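PDB 6CGK: effector protein Lem4 (lpg1101), which acts as a membrane-associated protein tyrosine phosphatase of Legionella pneumophila, its haloacid dehalogenase (HAD) domain being the part present in this chain. Local coordinates for residues V91-N96 with K134-H139; E43-K48 with I101-E106; N114-P119 with E140-C145; N82-Q87 with E190-I195; Q79-N82 with Q87-I90. The protein carries 1 engineered substitution. All blocks are in the same frame, centred on the assembly; numbering follows the deposited sequence.

Interaction 1 of 5, residues V91-N96 with K134-H139. With PO4 (phosphate ion), chain B.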
# COMPACT_ATOMS: atom_id res chain seq x y z
N VAL A 91 -1.96 3.25 -3.62
CA VAL A 91 -0.60 3.03 -4.10
C VAL A 91 0.17 2.36 -2.97
O VAL A 91 0.26 2.91 -1.87
CB VAL A 91 0.10 4.34 -4.50
CG1 VAL A 91 1.52 4.04 -4.96
CG2 VAL A 91 -0.65 5.09 -5.57
N ILE A 92 0.70 1.16 -3.22
CA ILE A 92 1.53 0.45 -2.24
C ILE A 92 3.00 0.71 -2.58
O ILE A 92 3.43 0.50 -3.73
CB ILE A 92 1.22 -1.05 -2.19
CG1 ILE A 92 -0.20 -1.25 -1.64
CG2 ILE A 92 2.29 -1.75 -1.34
CD1 ILE A 92 -0.67 -2.74 -1.60
N ILE A 93 3.77 1.22 -1.62
CA ILE A 93 5.18 1.50 -1.85
C ILE A 93 5.97 0.65 -0.86
O ILE A 93 5.79 0.78 0.36
CB ILE A 93 5.54 2.99 -1.70
CG1 ILE A 93 4.67 3.84 -2.63
CG2 ILE A 93 7.04 3.19 -2.01
CD1 ILE A 93 5.06 5.35 -2.58
N SER A 94 6.83 -0.22 -1.37
CA SER A 94 7.40 -1.24 -0.49
C SER A 94 8.77 -1.66 -0.99
O SER A 94 8.99 -1.77 -2.19
CB SER A 94 6.47 -2.46 -0.42
OG SER A 94 7.07 -3.53 0.32
N ARG A 95 9.67 -1.98 -0.04
CA ARG A 95 10.94 -2.62 -0.40
C ARG A 95 10.81 -4.14 -0.56
O ARG A 95 11.84 -4.79 -0.81
CB ARG A 95 12.03 -2.38 0.66
CG ARG A 95 12.20 -0.98 1.13
CD ARG A 95 13.44 -0.88 2.01
NE ARG A 95 13.64 0.49 2.47
CZ ARG A 95 13.09 1.00 3.57
NH1 ARG A 95 12.30 0.25 4.33
NH2 ARG A 95 13.33 2.26 3.91
N ASN A 96 9.62 -4.69 -0.42
CA ASN A 96 9.42 -6.12 -0.60
C ASN A 96 9.16 -6.41 -2.09
O ASN A 96 9.06 -5.52 -2.93
CB ASN A 96 8.28 -6.60 0.29
CG ASN A 96 8.45 -8.05 0.71
OD1 ASN A 96 8.93 -8.87 -0.06
ND2 ASN A 96 8.13 -8.34 1.97
N LYS A 134 11.57 9.14 -3.87
CA LYS A 134 11.50 9.22 -5.32
C LYS A 134 10.24 8.56 -5.88
O LYS A 134 9.73 9.01 -6.92
CB LYS A 134 12.73 8.58 -5.93
CG LYS A 134 12.81 8.67 -7.43
CD LYS A 134 14.23 8.33 -7.89
CE LYS A 134 15.25 9.33 -7.36
NZ LYS A 134 16.64 8.90 -7.71
N ALA A 135 9.75 7.50 -5.24
CA ALA A 135 8.52 6.83 -5.70
C ALA A 135 7.33 7.79 -5.64
O ALA A 135 6.53 7.87 -6.59
CB ALA A 135 8.24 5.59 -4.83
N VAL A 136 7.20 8.52 -4.53
CA VAL A 136 6.11 9.48 -4.41
C VAL A 136 6.28 10.63 -5.40
O VAL A 136 5.31 11.06 -6.03
CB VAL A 136 5.99 10.01 -2.96
CG1 VAL A 136 5.04 11.23 -2.93
CG2 VAL A 136 5.50 8.88 -2.02
N VAL A 137 7.51 11.15 -5.53
CA VAL A 137 7.72 12.25 -6.47
C VAL A 137 7.35 11.81 -7.87
O VAL A 137 6.63 12.51 -8.59
CB VAL A 137 9.17 12.76 -6.39
CG1 VAL A 137 9.44 13.72 -7.54
CG2 VAL A 137 9.41 13.43 -5.04
N SER A 138 7.81 10.62 -8.28
CA SER A 138 7.50 10.11 -9.61
C SER A 138 6.00 9.93 -9.79
O SER A 138 5.46 10.24 -10.86
CB SER A 138 8.21 8.79 -9.86
OG SER A 138 9.62 9.00 -9.92
N HIS A 139 5.33 9.40 -8.78
CA HIS A 139 3.89 9.19 -8.92
C HIS A 139 3.16 10.52 -9.04
O HIS A 139 2.27 10.66 -9.90
CB HIS A 139 3.31 8.40 -7.76
CG HIS A 139 1.95 7.88 -8.07
ND1 HIS A 139 1.75 6.82 -8.93
CD2 HIS A 139 0.72 8.34 -7.75
CE1 HIS A 139 0.45 6.61 -9.08
NE2 HIS A 139 -0.19 7.53 -8.38
P PO4 B . 8.24 -2.33 3.36
O1 PO4 B . 6.93 -2.74 2.71
O2 PO4 B . 8.98 -1.23 2.61
O3 PO4 B . 9.11 -3.57 3.41
O4 PO4 B . 7.99 -1.93 4.80
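With CG1 anti to the backbone N (chi1 179°), Val-91 sends its other branch, CG2, onto His-139. Ile-93 is turned differently: CG1 lies anti to the carbonyl carbon and the chain is extended beyond it (chi2 -176°), which carries CD1 up to the face of helix 132-140. Val-91 CG2 sits over one face of the imidazole as a CH-pi contact, 4.0 Å from the ring centroid and shifted toward the rim, closest to His-139 NE2. The bond between ring ND1 and Tyr-118 OH fixes the rotation of the imidazole and presents that face to the methyl. The side chains of Ile-93 and Val-136 cross at about a right angle, with Ile-93 CD1 3.6 Å from Val-136 CG2, and Ile-93 CG2 touches Ala-135 CB at 3.9 Å. The small alanine lets the helix come close, and the branched residues suit the strand. Past the strand the chain turns polar. Ser-94 OG accepts from Asn-96 N (2.9 Å), closing an ST turn, and donates to phosphate O1 in a short bond (2.5 Å). Arg-95 N meets phosphate O2 at 2.8 Å in a nearly straight bond (173°). This ion, probably from the crystallisation liquor, occupies the active site, where Phe-24 N, Asp-25 N and Lys-132 NZ also hold it. A hydrophobic strand ending in a phosphate-binding serine is typical of HAD motif II.

Interaction 2 of 5, residues E43-K48 with I101-E106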
# COMPACT_ATOMS: atom_id res chain seq x y z
N GLU A 43 11.22 -15.12 0.14
CA GLU A 43 12.13 -15.44 -0.95
C GLU A 43 11.47 -16.41 -1.94
O GLU A 43 11.63 -16.27 -3.15
CB GLU A 43 13.42 -16.02 -0.37
CG GLU A 43 14.27 -16.63 -1.42
CD GLU A 43 15.05 -15.59 -2.22
OE1 GLU A 43 15.54 -15.98 -3.31
OE2 GLU A 43 15.15 -14.41 -1.79
N ALA A 44 10.75 -17.42 -1.43
CA ALA A 44 10.11 -18.38 -2.33
C ALA A 44 9.06 -17.70 -3.21
O ALA A 44 8.97 -17.97 -4.42
CB ALA A 44 9.46 -19.50 -1.52
N LEU A 45 8.25 -16.83 -2.63
CA LEU A 45 7.19 -16.18 -3.43
C LEU A 45 7.74 -15.15 -4.41
O LEU A 45 7.07 -14.81 -5.40
CB LEU A 45 6.15 -15.52 -2.52
CG LEU A 45 5.09 -16.50 -2.01
CD1 LEU A 45 4.35 -16.01 -0.76
CD2 LEU A 45 4.10 -16.83 -3.11
N SER A 46 8.96 -14.67 -4.19
CA SER A 46 9.44 -13.53 -4.97
C SER A 46 9.40 -13.80 -6.47
O SER A 46 9.18 -12.89 -7.27
CB SER A 46 10.88 -13.17 -4.53
OG SER A 46 11.82 -14.21 -4.83
N THR A 47 9.67 -15.04 -6.87
CA THR A 47 9.76 -15.38 -8.28
C THR A 47 8.46 -15.97 -8.84
O THR A 47 8.45 -16.48 -9.96
CB THR A 47 10.91 -16.36 -8.51
OG1 THR A 47 10.78 -17.49 -7.65
CG2 THR A 47 12.23 -15.69 -8.17
N LYS A 48 7.38 -15.95 -8.07
CA LYS A 48 6.13 -16.60 -8.48
C LYS A 48 5.26 -15.58 -9.20
O LYS A 48 4.50 -14.80 -8.59
CB LYS A 48 5.42 -17.21 -7.28
CG LYS A 48 6.27 -18.33 -6.54
CD LYS A 48 6.81 -19.35 -7.51
CE LYS A 48 7.64 -20.44 -6.78
NZ LYS A 48 9.08 -20.01 -6.58
N ILE A 101 3.85 -9.34 -2.39
CA ILE A 101 2.73 -8.45 -2.12
C ILE A 101 1.48 -8.96 -2.82
O ILE A 101 0.42 -9.09 -2.19
CB ILE A 101 3.08 -7.01 -2.52
CG1 ILE A 101 4.23 -6.54 -1.64
CG2 ILE A 101 1.78 -6.13 -2.47
CD1 ILE A 101 4.87 -5.16 -2.09
N LYS A 102 1.57 -9.28 -4.12
CA LYS A 102 0.39 -9.80 -4.82
C LYS A 102 -0.11 -11.09 -4.20
O LYS A 102 -1.32 -11.31 -4.10
CB LYS A 102 0.70 -10.04 -6.31
CG LYS A 102 0.92 -8.74 -7.10
CD LYS A 102 1.18 -9.04 -8.57
CE LYS A 102 1.24 -7.78 -9.42
NZ LYS A 102 1.59 -8.17 -10.82
N ALA A 103 0.82 -11.98 -3.81
CA ALA A 103 0.40 -13.24 -3.22
C ALA A 103 -0.42 -13.00 -1.96
O ALA A 103 -1.45 -13.64 -1.75
CB ALA A 103 1.65 -14.09 -2.90
N LEU A 104 0.07 -12.14 -1.06
CA LEU A 104 -0.67 -11.96 0.19
C LEU A 104 -2.03 -11.32 -0.06
O LEU A 104 -3.03 -11.73 0.53
CB LEU A 104 0.14 -11.09 1.17
CG LEU A 104 0.99 -11.99 2.10
CD1 LEU A 104 1.93 -12.88 1.30
CD2 LEU A 104 1.77 -11.15 3.10
N LEU A 105 -2.09 -10.31 -0.93
CA LEU A 105 -3.40 -9.78 -1.32
C LEU A 105 -4.32 -10.89 -1.85
O LEU A 105 -5.50 -10.98 -1.48
CB LEU A 105 -3.21 -8.69 -2.36
CG LEU A 105 -2.45 -7.46 -1.84
CD1 LEU A 105 -2.03 -6.52 -3.00
CD2 LEU A 105 -3.27 -6.71 -0.79
N GLU A 106 -3.80 -11.74 -2.74
CA GLU A 106 -4.61 -12.83 -3.28
C GLU A 106 -5.05 -13.82 -2.20
O GLU A 106 -6.19 -14.31 -2.23
CB GLU A 106 -3.85 -13.54 -4.40
CG GLU A 106 -3.78 -12.66 -5.64
CD GLU A 106 -2.63 -12.99 -6.56
OE1 GLU A 106 -1.85 -13.94 -6.26
OE2 GLU A 106 -2.51 -12.28 -7.58
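Ala-103 and Leu-104 are the residues of helix 98-107 that meet Leu-45, the one touching side chain of segment 43-48. Taken in order, Ile-101 comes first and turns toward the sheet, packing on Ser-94 and Ile-117. Lys-102 lies along the flank of the helix, its NZ paired with Glu-98. Ala-103 then faces Leu-45 squarely: its CB fits against the leucine fork, 3.7 Å from Leu-45 CD2 and 3.9 Å from Leu-45 CD1. In Leu-45, chi1 (-83°) points CG at the second helix, and chi2 (161°) then sets the fork so that both methyls reach the alanine. The small alanine pairs with the long leucine where the CA atoms of Leu-45 and Ala-103 are 7.4 Å apart. Leu-104 starts off to the flank, yet its CD1 comes within 4.5 Å of Leu-45 CD1, a loose contact. Glu-106 ends the segment in a salt bridge with Arg-54. The partner helix finishes just beyond Leu-45 and its last carbonyls are tied up: Ser-46 OG donates to Glu-43 O at 2.7 Å, from the same face as Ser-46 N, while Lys-48 NZ folds back to Ala-44 O at 3.0 Å. Helix 40-46 belongs to the insertion after strand 19-23, the place of C1 caps in HAD phosphatases, and here it packs on the crossover helix that joins strands 89-93 and 116-118 of the Rossmann-like core.

Interaction 3 of 5, residues N114-P119 with E140-C145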
# COMPACT_ATOMS: atom_id res chain seq x y z
N ASN A 114 -6.60 -2.63 -9.47
CA ASN A 114 -6.48 -1.17 -9.57
C ASN A 114 -5.49 -0.61 -8.58
O ASN A 114 -5.28 0.61 -8.57
CB ASN A 114 -7.84 -0.50 -9.35
CG ASN A 114 -8.86 -0.81 -10.45
OD1 ASN A 114 -10.02 -1.14 -10.16
ND2 ASN A 114 -8.43 -0.72 -11.69
N ILE A 115 -4.89 -1.44 -7.73
CA ILE A 115 -3.87 -0.96 -6.81
C ILE A 115 -2.55 -0.88 -7.55
O ILE A 115 -2.13 -1.85 -8.20
CB ILE A 115 -3.76 -1.89 -5.58
CG1 ILE A 115 -5.08 -1.89 -4.81
CG2 ILE A 115 -2.55 -1.48 -4.70
CD1 ILE A 115 -5.13 -2.93 -3.67
N ILE A 116 -1.86 0.26 -7.42
CA ILE A 116 -0.53 0.42 -7.98
C ILE A 116 0.50 -0.01 -6.95
O ILE A 116 0.46 0.43 -5.80
CB ILE A 116 -0.30 1.88 -8.41
CG1 ILE A 116 -1.28 2.26 -9.51
CG2 ILE A 116 1.16 2.08 -8.84
CD1 ILE A 116 -0.98 3.57 -10.13
N ILE A 117 1.42 -0.88 -7.36
CA ILE A 117 2.44 -1.41 -6.47
C ILE A 117 3.80 -0.94 -6.97
O ILE A 117 4.19 -1.24 -8.11
CB ILE A 117 2.40 -2.95 -6.40
CG1 ILE A 117 1.06 -3.42 -5.83
CG2 ILE A 117 3.59 -3.45 -5.57
CD1 ILE A 117 0.87 -4.94 -5.96
N TYR A 118 4.53 -0.22 -6.12
CA TYR A 118 5.91 0.18 -6.41
C TYR A 118 6.82 -0.63 -5.51
O TYR A 118 6.95 -0.32 -4.31
CB TYR A 118 6.13 1.67 -6.19
CG TYR A 118 5.41 2.54 -7.18
CD1 TYR A 118 5.62 2.40 -8.55
CD2 TYR A 118 4.51 3.49 -6.75
CE1 TYR A 118 4.92 3.25 -9.49
CE2 TYR A 118 3.85 4.34 -7.66
CZ TYR A 118 4.06 4.20 -9.01
OH TYR A 118 3.37 5.05 -9.89
N PRO A 119 7.43 -1.69 -6.02
CA PRO A 119 8.11 -2.68 -5.17
C PRO A 119 9.62 -2.68 -5.32
O PRO A 119 10.17 -1.82 -6.03
CB PRO A 119 7.52 -4.00 -5.68
CG PRO A 119 7.54 -3.75 -7.21
CD PRO A 119 7.22 -2.22 -7.38
N GLU A 140 3.50 11.50 -8.20
CA GLU A 140 2.81 12.79 -8.28
C GLU A 140 3.03 13.46 -9.63
O GLU A 140 2.18 14.24 -10.09
CB GLU A 140 3.28 13.71 -7.15
CG GLU A 140 2.85 13.21 -5.76
CD GLU A 140 1.32 13.19 -5.58
OE1 GLU A 140 0.60 14.01 -6.21
OE2 GLU A 140 0.83 12.35 -4.79
N GLU A 141 4.15 13.17 -10.29
CA GLU A 141 4.45 13.82 -11.55
C GLU A 141 3.75 13.18 -12.74
O GLU A 141 3.80 13.74 -13.84
CB GLU A 141 5.96 13.84 -11.77
CG GLU A 141 6.65 14.85 -10.88
CD GLU A 141 8.16 14.85 -11.01
OE1 GLU A 141 8.69 14.04 -11.80
OE2 GLU A 141 8.82 15.63 -10.31
N LYS A 142 3.07 12.05 -12.55
CA LYS A 142 2.26 11.48 -13.62
C LYS A 142 1.20 12.50 -14.05
O LYS A 142 0.65 13.22 -13.20
CB LYS A 142 1.60 10.18 -13.18
CG LYS A 142 2.62 9.07 -12.86
CD LYS A 142 1.89 7.79 -12.42
CE LYS A 142 1.99 6.71 -13.47
NZ LYS A 142 0.73 5.92 -13.52
N PRO A 143 0.90 12.61 -15.34
CA PRO A 143 0.02 13.70 -15.79
C PRO A 143 -1.42 13.60 -15.29
O PRO A 143 -2.13 14.62 -15.31
CB PRO A 143 0.08 13.59 -17.33
CG PRO A 143 0.34 12.16 -17.57
CD PRO A 143 1.25 11.71 -16.45
N GLU A 144 -1.88 12.43 -14.88
CA GLU A 144 -3.24 12.34 -14.38
C GLU A 144 -3.38 12.76 -12.92
O GLU A 144 -4.50 12.98 -12.45
CB GLU A 144 -3.77 10.92 -14.56
CG GLU A 144 -3.04 9.88 -13.70
CD GLU A 144 -1.93 9.14 -14.43
OE1 GLU A 144 -1.34 9.70 -15.37
OE2 GLU A 144 -1.66 7.97 -14.06
N CYS A 145 -2.28 12.89 -12.19
CA CYS A 145 -2.35 13.20 -10.77
C CYS A 145 -2.55 14.69 -10.56
O CYS A 145 -1.86 15.52 -11.16
CB CYS A 145 -1.07 12.74 -10.07
SG CYS A 145 -1.06 10.95 -10.04
O HOH W 1 2.69 3.71 -12.19
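Ile-116 and Tyr-118 lie on an extended strand at the border of the parallel sheet, and Lys-142 opens a type I beta turn that ends at Cys-145, closed by Cys-145 N to Lys-142 O at 3.1 Å. The nearest CA atoms, of Ile-116 and Lys-142, are 12.7 Å apart, a gap bridged by side chains. Tyr-118 and Lys-142 do so by sliding past each other in opposite directions, the phenol oxygen OH lying 4.0 Å from Lys-142 CD. One face of the tyrosine ring is covered by its strand neighbour, through Ile-116 CG2. The lysine chain bends at chi3 (110°) and chi4 (-144°), bringing NZ to 4.5 Å from Ile-116 CD1 and, within the turn, into a salt bridge with Glu-144 OE2 at 3.2 Å. The carboxylate is met on its syn side, 23° out of plane. One water links the two sides, 2.7 Å from Tyr-118 OH and more weakly held by Lys-142 NZ, while the stronger protein partner of the hydroxyl is His-139. The lysine methylenes thus pass loosely by the hydroxyl while the ammonium goes to one glutamate and, weakly, a water, making the contact a thin, partly hydrated one at the edge of the sheet.

Interaction 4 of 5, residues N82-Q87 with E190-I195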
# COMPACT_ATOMS: atom_id res chain seq x y z
N ASN A 82 -11.09 -0.01 -2.05
CA ASN A 82 -11.25 -0.48 -3.43
C ASN A 82 -12.60 -0.09 -4.00
O ASN A 82 -12.72 0.21 -5.20
CB ASN A 82 -11.11 -2.00 -3.50
CG ASN A 82 -9.67 -2.47 -3.69
OD1 ASN A 82 -8.78 -1.72 -4.11
ND2 ASN A 82 -9.43 -3.75 -3.36
N LYS A 83 -13.65 -0.11 -3.17
CA LYS A 83 -14.98 0.22 -3.68
C LYS A 83 -15.11 1.71 -3.99
O LYS A 83 -16.01 2.09 -4.74
CB LYS A 83 -16.07 -0.22 -2.69
CG LYS A 83 -16.15 -1.75 -2.44
CD LYS A 83 -17.07 -2.10 -1.24
CE LYS A 83 -17.29 -3.60 -1.03
NZ LYS A 83 -16.21 -4.23 -0.18
N LEU A 84 -14.22 2.55 -3.44
CA LEU A 84 -14.25 3.97 -3.76
C LEU A 84 -13.51 4.30 -5.05
O LEU A 84 -13.45 5.47 -5.42
CB LEU A 84 -13.64 4.80 -2.63
CG LEU A 84 -14.25 4.64 -1.24
CD1 LEU A 84 -13.44 5.48 -0.26
CD2 LEU A 84 -15.72 5.05 -1.24
N HIS A 85 -12.92 3.31 -5.70
CA HIS A 85 -12.26 3.55 -6.98
C HIS A 85 -13.30 3.98 -8.01
O HIS A 85 -14.41 3.43 -8.03
CB HIS A 85 -11.55 2.28 -7.43
CG HIS A 85 -10.70 2.44 -8.66
ND1 HIS A 85 -11.21 2.30 -9.93
CD2 HIS A 85 -9.38 2.71 -8.80
CE1 HIS A 85 -10.24 2.48 -10.81
NE2 HIS A 85 -9.12 2.74 -10.15
N PRO A 86 -12.99 4.96 -8.89
CA PRO A 86 -11.73 5.67 -9.09
C PRO A 86 -11.61 6.99 -8.33
O PRO A 86 -10.62 7.70 -8.56
CB PRO A 86 -11.73 5.94 -10.60
CG PRO A 86 -13.18 6.17 -10.90
CD PRO A 86 -13.96 5.28 -9.94
N GLN A 87 -12.57 7.32 -7.45
CA GLN A 87 -12.47 8.59 -6.73
C GLN A 87 -11.25 8.63 -5.81
O GLN A 87 -10.71 9.71 -5.54
CB GLN A 87 -13.74 8.85 -5.93
CG GLN A 87 -14.84 9.59 -6.69
CD GLN A 87 -15.75 8.67 -7.47
OE1 GLN A 87 -15.73 7.45 -7.28
NE2 GLN A 87 -16.56 9.25 -8.34
N GLU A 190 -10.72 4.61 11.49
CA GLU A 190 -10.62 6.07 11.55
C GLU A 190 -10.07 6.65 10.26
O GLU A 190 -10.48 7.74 9.84
CB GLU A 190 -9.75 6.48 12.74
CG GLU A 190 -10.48 6.36 14.06
CD GLU A 190 -9.61 6.76 15.24
OE1 GLU A 190 -9.62 6.04 16.27
OE2 GLU A 190 -8.93 7.81 15.15
N TYR A 191 -9.13 5.95 9.62
CA TYR A 191 -8.59 6.46 8.35
C TYR A 191 -9.64 6.41 7.26
O TYR A 191 -9.66 7.28 6.38
CB TYR A 191 -7.36 5.67 7.92
CG TYR A 191 -6.31 5.49 8.99
CD1 TYR A 191 -6.27 6.32 10.11
CD2 TYR A 191 -5.36 4.47 8.91
CE1 TYR A 191 -5.31 6.14 11.11
CE2 TYR A 191 -4.40 4.29 9.90
CZ TYR A 191 -4.38 5.12 10.99
OH TYR A 191 -3.44 4.94 11.99
N PHE A 192 -10.53 5.41 7.28
CA PHE A 192 -11.63 5.39 6.33
C PHE A 192 -12.53 6.59 6.55
O PHE A 192 -12.97 7.24 5.60
CB PHE A 192 -12.42 4.09 6.46
CG PHE A 192 -13.34 3.85 5.31
CD1 PHE A 192 -12.85 3.46 4.08
CD2 PHE A 192 -14.71 4.04 5.45
CE1 PHE A 192 -13.70 3.26 3.01
CE2 PHE A 192 -15.55 3.83 4.38
CZ PHE A 192 -15.04 3.43 3.16
N LYS A 193 -12.79 6.92 7.82
CA LYS A 193 -13.57 8.12 8.09
C LYS A 193 -12.86 9.35 7.54
O LYS A 193 -13.50 10.25 6.99
CB LYS A 193 -13.82 8.24 9.60
CG LYS A 193 -14.60 9.48 9.98
CD LYS A 193 -14.74 9.60 11.47
CE LYS A 193 -15.49 8.44 12.07
NZ LYS A 193 -16.17 8.89 13.31
N GLU A 194 -11.52 9.40 7.65
CA GLU A 194 -10.76 10.54 7.15
C GLU A 194 -10.89 10.68 5.63
O GLU A 194 -11.04 11.79 5.12
CB GLU A 194 -9.29 10.43 7.55
CG GLU A 194 -8.99 10.49 9.06
CD GLU A 194 -7.48 10.44 9.38
OE1 GLU A 194 -6.68 9.98 8.51
OE2 GLU A 194 -7.09 10.85 10.50
N ILE A 195 -10.82 9.56 4.90
CA ILE A 195 -11.05 9.63 3.46
C ILE A 195 -12.42 10.24 3.17
O ILE A 195 -12.54 11.22 2.44
CB ILE A 195 -10.93 8.23 2.82
CG1 ILE A 195 -9.50 7.71 2.92
CG2 ILE A 195 -11.37 8.29 1.37
CD1 ILE A 195 -9.38 6.23 2.57
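On one flank of the Rossmann-like alpha/beta core, the turn between helix 72-82 and strand 89-93 puts Leu-84 against Phe-192 and Ile-195 of helix 188-198. The turn is type I, running from Asn-82 to His-85, with His-85 N bonded to Asn-82 O at 3.1 Å. It carries on from the helix and sets Leu-84 toward helix 188-198. In that leucine CG is anti to the carbonyl carbon, and the extended chi2 (177°) makes CD1 the atom that reaches the helix. Phe-192 and Ile-195 stand three residues apart, close to one helical turn, and both touch the methyl, from directions roughly at right angles. The phenylalanine leaves the helix to one side, but CG anti to its backbone N (chi1 -166°) carries the ring over to the turn, and the two side chains approach from opposite directions. The leucine methyl meets the ring at a slant, neither squarely over its face nor at its rim. Leucine suits a place that faces two apolar partners, and Tyr-206 of helix 200-206 touches it as well. Phe-192 and Ile-195 also pack on Val-81, so the contact extends the seam between helices 72-82 and 188-198. Beyond Leu-84 the chain passes through a cis peptide bond before Pro-86. At the heart of the contact, Leu-84 CD1 lies 3.9 Å from Ile-195 CG2 and 4.0 Å from Phe-192 CE1.

Interaction 5 of 5, residues Q79-N82 with Q87-I90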
# COMPACT_ATOMS: atom_id res chain seq x y z
N GLN A 79 -10.36 -3.52 1.13
CA GLN A 79 -11.57 -3.89 0.43
C GLN A 79 -12.55 -2.73 0.37
O GLN A 79 -13.21 -2.52 -0.66
CB GLN A 79 -12.19 -5.11 1.09
CG GLN A 79 -11.38 -6.37 0.87
CD GLN A 79 -12.03 -7.60 1.42
OE1 GLN A 79 -11.87 -8.69 0.86
NE2 GLN A 79 -12.75 -7.46 2.53
N ASP A 80 -12.67 -1.96 1.46
CA ASP A 80 -13.58 -0.82 1.46
C ASP A 80 -13.10 0.27 0.52
O ASP A 80 -13.91 0.87 -0.21
CB ASP A 80 -13.73 -0.24 2.87
CG ASP A 80 -14.56 -1.11 3.80
OD1 ASP A 80 -15.37 -1.96 3.33
OD2 ASP A 80 -14.41 -0.92 5.02
N VAL A 81 -11.80 0.60 0.56
CA VAL A 81 -11.29 1.69 -0.28
C VAL A 81 -11.30 1.28 -1.75
O VAL A 81 -11.50 2.12 -2.62
CB VAL A 81 -9.88 2.12 0.19
CG1 VAL A 81 -9.29 3.17 -0.76
CG2 VAL A 81 -9.93 2.68 1.60
N ASN A 82 -11.09 -0.01 -2.05
CA ASN A 82 -11.25 -0.48 -3.43
C ASN A 82 -12.60 -0.09 -4.00
O ASN A 82 -12.72 0.21 -5.20
CB ASN A 82 -11.11 -2.00 -3.50
CG ASN A 82 -9.67 -2.47 -3.69
OD1 ASN A 82 -8.78 -1.72 -4.11
ND2 ASN A 82 -9.43 -3.75 -3.36
N GLN A 87 -12.57 7.32 -7.45
CA GLN A 87 -12.47 8.59 -6.73
C GLN A 87 -11.25 8.63 -5.81
O GLN A 87 -10.71 9.71 -5.54
CB GLN A 87 -13.74 8.85 -5.93
CG GLN A 87 -14.84 9.59 -6.69
CD GLN A 87 -15.75 8.67 -7.47
OE1 GLN A 87 -15.73 7.45 -7.28
NE2 GLN A 87 -16.56 9.25 -8.34
N VAL A 88 -10.79 7.46 -5.34
CA VAL A 88 -9.61 7.33 -4.49
C VAL A 88 -8.77 6.21 -5.07
O VAL A 88 -9.30 5.17 -5.46
CB VAL A 88 -10.00 7.02 -3.04
CG1 VAL A 88 -8.76 6.91 -2.15
CG2 VAL A 88 -11.00 8.06 -2.54
N LYS A 89 -7.46 6.44 -5.18
CA LYS A 89 -6.54 5.42 -5.68
C LYS A 89 -5.65 4.97 -4.55
O LYS A 89 -5.29 5.76 -3.67
CB LYS A 89 -5.68 5.96 -6.84
CG LYS A 89 -6.43 6.16 -8.15
CD LYS A 89 -6.25 4.95 -9.06
CE LYS A 89 -6.92 5.16 -10.41
NZ LYS A 89 -6.80 3.93 -11.27
N ILE A 90 -5.27 3.69 -4.59
CA ILE A 90 -4.38 3.08 -3.61
C ILE A 90 -3.04 2.83 -4.27
O ILE A 90 -2.99 2.24 -5.36
CB ILE A 90 -4.94 1.74 -3.07
CG1 ILE A 90 -6.35 1.94 -2.51
CG2 ILE A 90 -3.94 1.12 -2.06
CD1 ILE A 90 -6.99 0.59 -2.00
O HOH W 2 -9.57 2.67 -4.39
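Val-81, with Ile-90 and Val-88, makes up most of this contact, in which the end of helix 72-82 lies on the start of strand 89-93. It is the returning half of a beta-alpha-beta crossover: helix 72-82 comes after the long insertion that follows strand 19-23, and completes the crossover to 89-93, the neighbour of 19-23 in the parallel sheet. Val-81 has the most surface buried. Its CG1, anti to the backbone N (chi1 175°), points at the strand and wedges between two side chains, 3.6 Å from Ile-90 CG1 and 4.0 Å from Val-88 CG1. Those two face the helix because residues alternate along a strand, with Lys-89 between them turned the other way. Ile-90 adds length to the fit: CG1 is anti to the carbonyl carbon, and CD1 extends past it to 3.7 Å from Val-81 CG1. Beta-branched residues such as Val-88 and Ile-90 are at ease in an extended chain, while the compact branched side chain of Val-81 packs closely against them. Asn-82 points away at its root, yet its amide oxygen OD1 passes 3.6 Å from Ile-90 CD1, while ND2 is spent on Asp-111 O. A water bridges the two backbones, donating to Val-81 O and to Val-88 O, each at 2.7 Å.

In the fold
Four of the contacts are buried, and interaction 3 alone lies at the surface. Interactions 1 and 5 use opposite faces of strand 89-93: odd-numbered residues meet helix 132-140, even-numbered ones helix 72-82, giving the three-layer alpha/beta/alpha sandwich. Interaction 4 continues interaction 5, about 5 Å away between centres, by adding helix 188-198 to the same apolar cluster. Interaction 2, on the other side of the chain's centre from 4, joins the inserted helix 40-46 to the core. Chemistry follows place: apolar packing dominates 2, 4 and 5, interaction 1 passes from such packing to phosphate binding at the strand's end, and interaction 3 relies on lysine, carboxylate and water.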